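Local coordinates for activator of Hsp90 ATPase homologue 1/2-like C-terminal domain-containing protein (Mycobacterium smegmatis, PDB 3UID) that is probably a type II toxin with an SRPBCC-superfamily fold, resembling a Mycobacterium tuberculosis toxin involved in the hypoxic response, at residues G59-Y64 and A75-I80. Residues are numbered along the deposited sequence; the frame is centred on the assembly and turned at random.
Sequences GGRVTY and AGYWEI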
loop_
_atom_site.group_PDB
_atom_site.type_symbol
_atom_site.label_atom_id
_atom_site.label_comp_id
_atom_site.label_asym_id
_atom_site.label_seq_id
_atom_site.Cartn_x
_atom_site.Cartn_y
_atom_site.Cartn_z
ATOM N N GLY A 59 0.203 -17.043 2.677
ATOM C CA GLY A 59 -1.087 -17.699 2.578
ATOM C C GLY A 59 -2.203 -16.913 3.239
ATOM O O GLY A 59 -3.380 -17.236 3.089
ATOM N N GLY A 60 -1.842 -15.862 3.964
ATOM C CA GLY A 60 -2.832 -15.047 4.636
ATOM C C GLY A 60 -3.495 -14.073 3.686
ATOM O O GLY A 60 -3.105 -13.960 2.525
ATOM N N ARG A 61 -4.521 -13.391 4.180
ATOM C CA ARG A 61 -5.207 -12.363 3.413
ATOM C C ARG A 61 -5.336 -11.082 4.216
ATOM O O ARG A 61 -5.458 -11.105 5.449
ATOM C CB ARG A 61 -6.603 -12.834 3.008
ATOM C CG ARG A 61 -6.612 -13.831 1.900
ATOM C CD ARG A 61 -8.004 -13.974 1.320
ATOM N NE ARG A 61 -8.019 -14.971 0.257
ATOM C CZ ARG A 61 -8.389 -14.733 -0.997
ATOM N NH1 ARG A 61 -8.804 -13.523 -1.357
ATOM N NH2 ARG A 61 -8.364 -15.721 -1.883
ATOM N N VAL A 62 -5.304 -9.959 3.508
ATOM C CA VAL A 62 -5.729 -8.680 4.067
ATOM C C VAL A 62 -6.869 -8.180 3.201
ATOM O O VAL A 62 -6.746 -8.128 1.977
ATOM C CB VAL A 62 -4.610 -7.637 4.067
ATOM C CG1 VAL A 62 -5.114 -6.308 4.650
ATOM C CG2 VAL A 62 -3.400 -8.152 4.844
ATOM N N THR A 63 -7.977 -7.810 3.825
ATOM C CA THR A 63 -9.112 -7.259 3.072
ATOM C C THR A 63 -9.450 -5.875 3.590
ATOM O O THR A 63 -9.356 -5.620 4.781
ATOM C CB THR A 63 -10.345 -8.166 3.128
ATOM O OG1 THR A 63 -10.796 -8.308 4.490
ATOM C CG2 THR A 63 -9.997 -9.537 2.566
ATOM N N TYR A 64 -9.824 -4.966 2.701
ATOM C CA TYR A 64 -9.949 -3.566 3.113
ATOM C C TYR A 64 -10.961 -2.769 2.299
ATOM O O TYR A 64 -11.263 -3.096 1.137
ATOM C CB TYR A 64 -8.587 -2.868 3.001
ATOM C CG TYR A 64 -7.988 -2.945 1.616
ATOM C CD1 TYR A 64 -7.025 -3.901 1.313
ATOM C CD2 TYR A 64 -8.414 -2.091 0.602
ATOM C CE1 TYR A 64 -6.478 -3.989 0.040
ATOM C CE2 TYR A 64 -7.876 -2.179 -0.677
ATOM C CZ TYR A 64 -6.903 -3.127 -0.941
ATOM O OH TYR A 64 -6.368 -3.225 -2.208
ATOM N N ALA A 75 -13.188 -1.579 -2.638
ATOM C CA ALA A 75 -12.714 -2.654 -1.803
ATOM C C ALA A 75 -11.571 -3.358 -2.500
ATOM O O ALA A 75 -11.436 -3.321 -3.721
ATOM C CB ALA A 75 -13.850 -3.623 -1.508
ATOM N N GLY A 76 -10.735 -4.005 -1.713
ATOM C CA GLY A 76 -9.595 -4.688 -2.279
ATOM C C GLY A 76 -9.141 -5.769 -1.333
ATOM O O GLY A 76 -9.607 -5.857 -0.189
ATOM N N TYR A 77 -8.245 -6.618 -1.815
ATOM C CA TYR A 77 -7.707 -7.669 -0.974
ATOM C C TYR A 77 -6.273 -7.962 -1.361
ATOM O O TYR A 77 -5.878 -7.797 -2.511
ATOM C CB TYR A 77 -8.557 -8.946 -1.081
ATOM C CG TYR A 77 -8.642 -9.474 -2.496
ATOM C CD1 TYR A 77 -7.748 -10.429 -2.955
ATOM C CD2 TYR A 77 -9.590 -8.987 -3.382
ATOM C CE1 TYR A 77 -7.808 -10.899 -4.260
ATOM C CE2 TYR A 77 -9.654 -9.446 -4.684
ATOM C CZ TYR A 77 -8.768 -10.408 -5.113
ATOM O OH TYR A 77 -8.839 -10.869 -6.412
ATOM N N TRP A 78 -5.501 -8.390 -0.372
ATOM C CA TRP A 78 -4.140 -8.848 -0.599
ATOM C C TRP A 78 -4.085 -10.345 -0.308
ATOM O O TRP A 78 -4.576 -10.794 0.734
ATOM C CB TRP A 78 -3.183 -8.141 0.347
ATOM C CG TRP A 78 -2.992 -6.667 0.152
ATOM C CD1 TRP A 78 -3.520 -5.868 -0.825
ATOM C CD2 TRP A 78 -2.203 -5.816 0.978
ATOM N NE1 TRP A 78 -3.088 -4.574 -0.665
ATOM C CE2 TRP A 78 -2.281 -4.515 0.440
ATOM C CE3 TRP A 78 -1.417 -6.033 2.116
ATOM C CZ2 TRP A 78 -1.628 -3.426 1.022
ATOM C CZ3 TRP A 78 -0.758 -4.952 2.684
ATOM C CH2 TRP A 78 -0.857 -3.670 2.127
ATOM N N GLU A 79 -3.486 -11.118 -1.216
ATOM C CA GLU A 79 -3.109 -12.499 -0.910
ATOM C C GLU A 79 -1.619 -12.489 -0.625
ATOM O O GLU A 79 -0.809 -12.261 -1.527
ATOM C CB GLU A 79 -3.432 -13.444 -2.075
ATOM C CG GLU A 79 -4.907 -13.468 -2.465
ATOM C CD GLU A 79 -5.214 -14.432 -3.602
ATOM O OE1 GLU A 79 -4.308 -15.171 -4.050
ATOM O OE2 GLU A 79 -6.381 -14.453 -4.045
ATOM N N ILE A 80 -1.257 -12.712 0.636
ATOM C CA ILE A 80 0.141 -12.643 1.051
ATOM C C ILE A 80 0.922 -13.857 0.559
ATOM O O ILE A 80 0.528 -15.001 0.800
ATOM C CB ILE A 80 0.272 -12.523 2.586
ATOM C CG1 ILE A 80 -0.628 -11.408 3.119
ATOM C CG2 ILE A 80 1.719 -12.288 2.985
ATOM C CD1 ILE A 80 -0.325 -10.030 2.591
#
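Tyr-64 folds its ring across Gly-76, its hydrogen-bonded neighbour in the antiparallel hairpin of strands 61-67 and 73-84, part of the curved sheet of this SRPBCC, Bet v 1-like fold. The pair illustrates how a glycine in one strand can serve as the floor for an aromatic ring from the next. CG of Tyr-64 sits between the backbone N and the carbonyl carbon (chi1 57°), which turns the phenol back over the partner strand; Gly-76 CA then lies 3.8 Å from the centroid of the Tyr-64 ring, a CH-pi contact over its face. Tyr-64 CZ and CE2 each come to 3.4 Å from Gly-76 CA. From the same ring, an edge is presented to the face of the Trp-78 five-membered ring in an offset edge-to-face pair, planes at 73°, with Tyr-64 CE1 3.5 Å from Trp-78 NE1. Val-62 runs alongside the indole, and its CG2 packs 4.0 Å from Trp-78 CE3.

The other face of the sheet carries Arg-61, Thr-63, Tyr-77 and Glu-79. There Arg-61 and Glu-79 extend side by side, and Glu-79 OE2 approaches Arg-61 NH2 at 3.2 Å from well outside the guanidinium plane, a salt bridge of charge alone, with no N-H aimed at the oxygen.

Paired backbone bonds at Val-62 with Trp-78 and Tyr-64 with Gly-76 set this register, and Ile-80 N to Gly-60 O continues the ladder. Farther out, Trp-42 meets both Tyr-64 and Trp-78, Phe-91 stacks on the indole, and Tyr-64 OH is hydrogen-bonded to Asp-93 OD1, a bond that holds the far end of the phenol. Just ahead of strand 61-67, Gly-59 N donates to Ile-80 O at 2.8 Å.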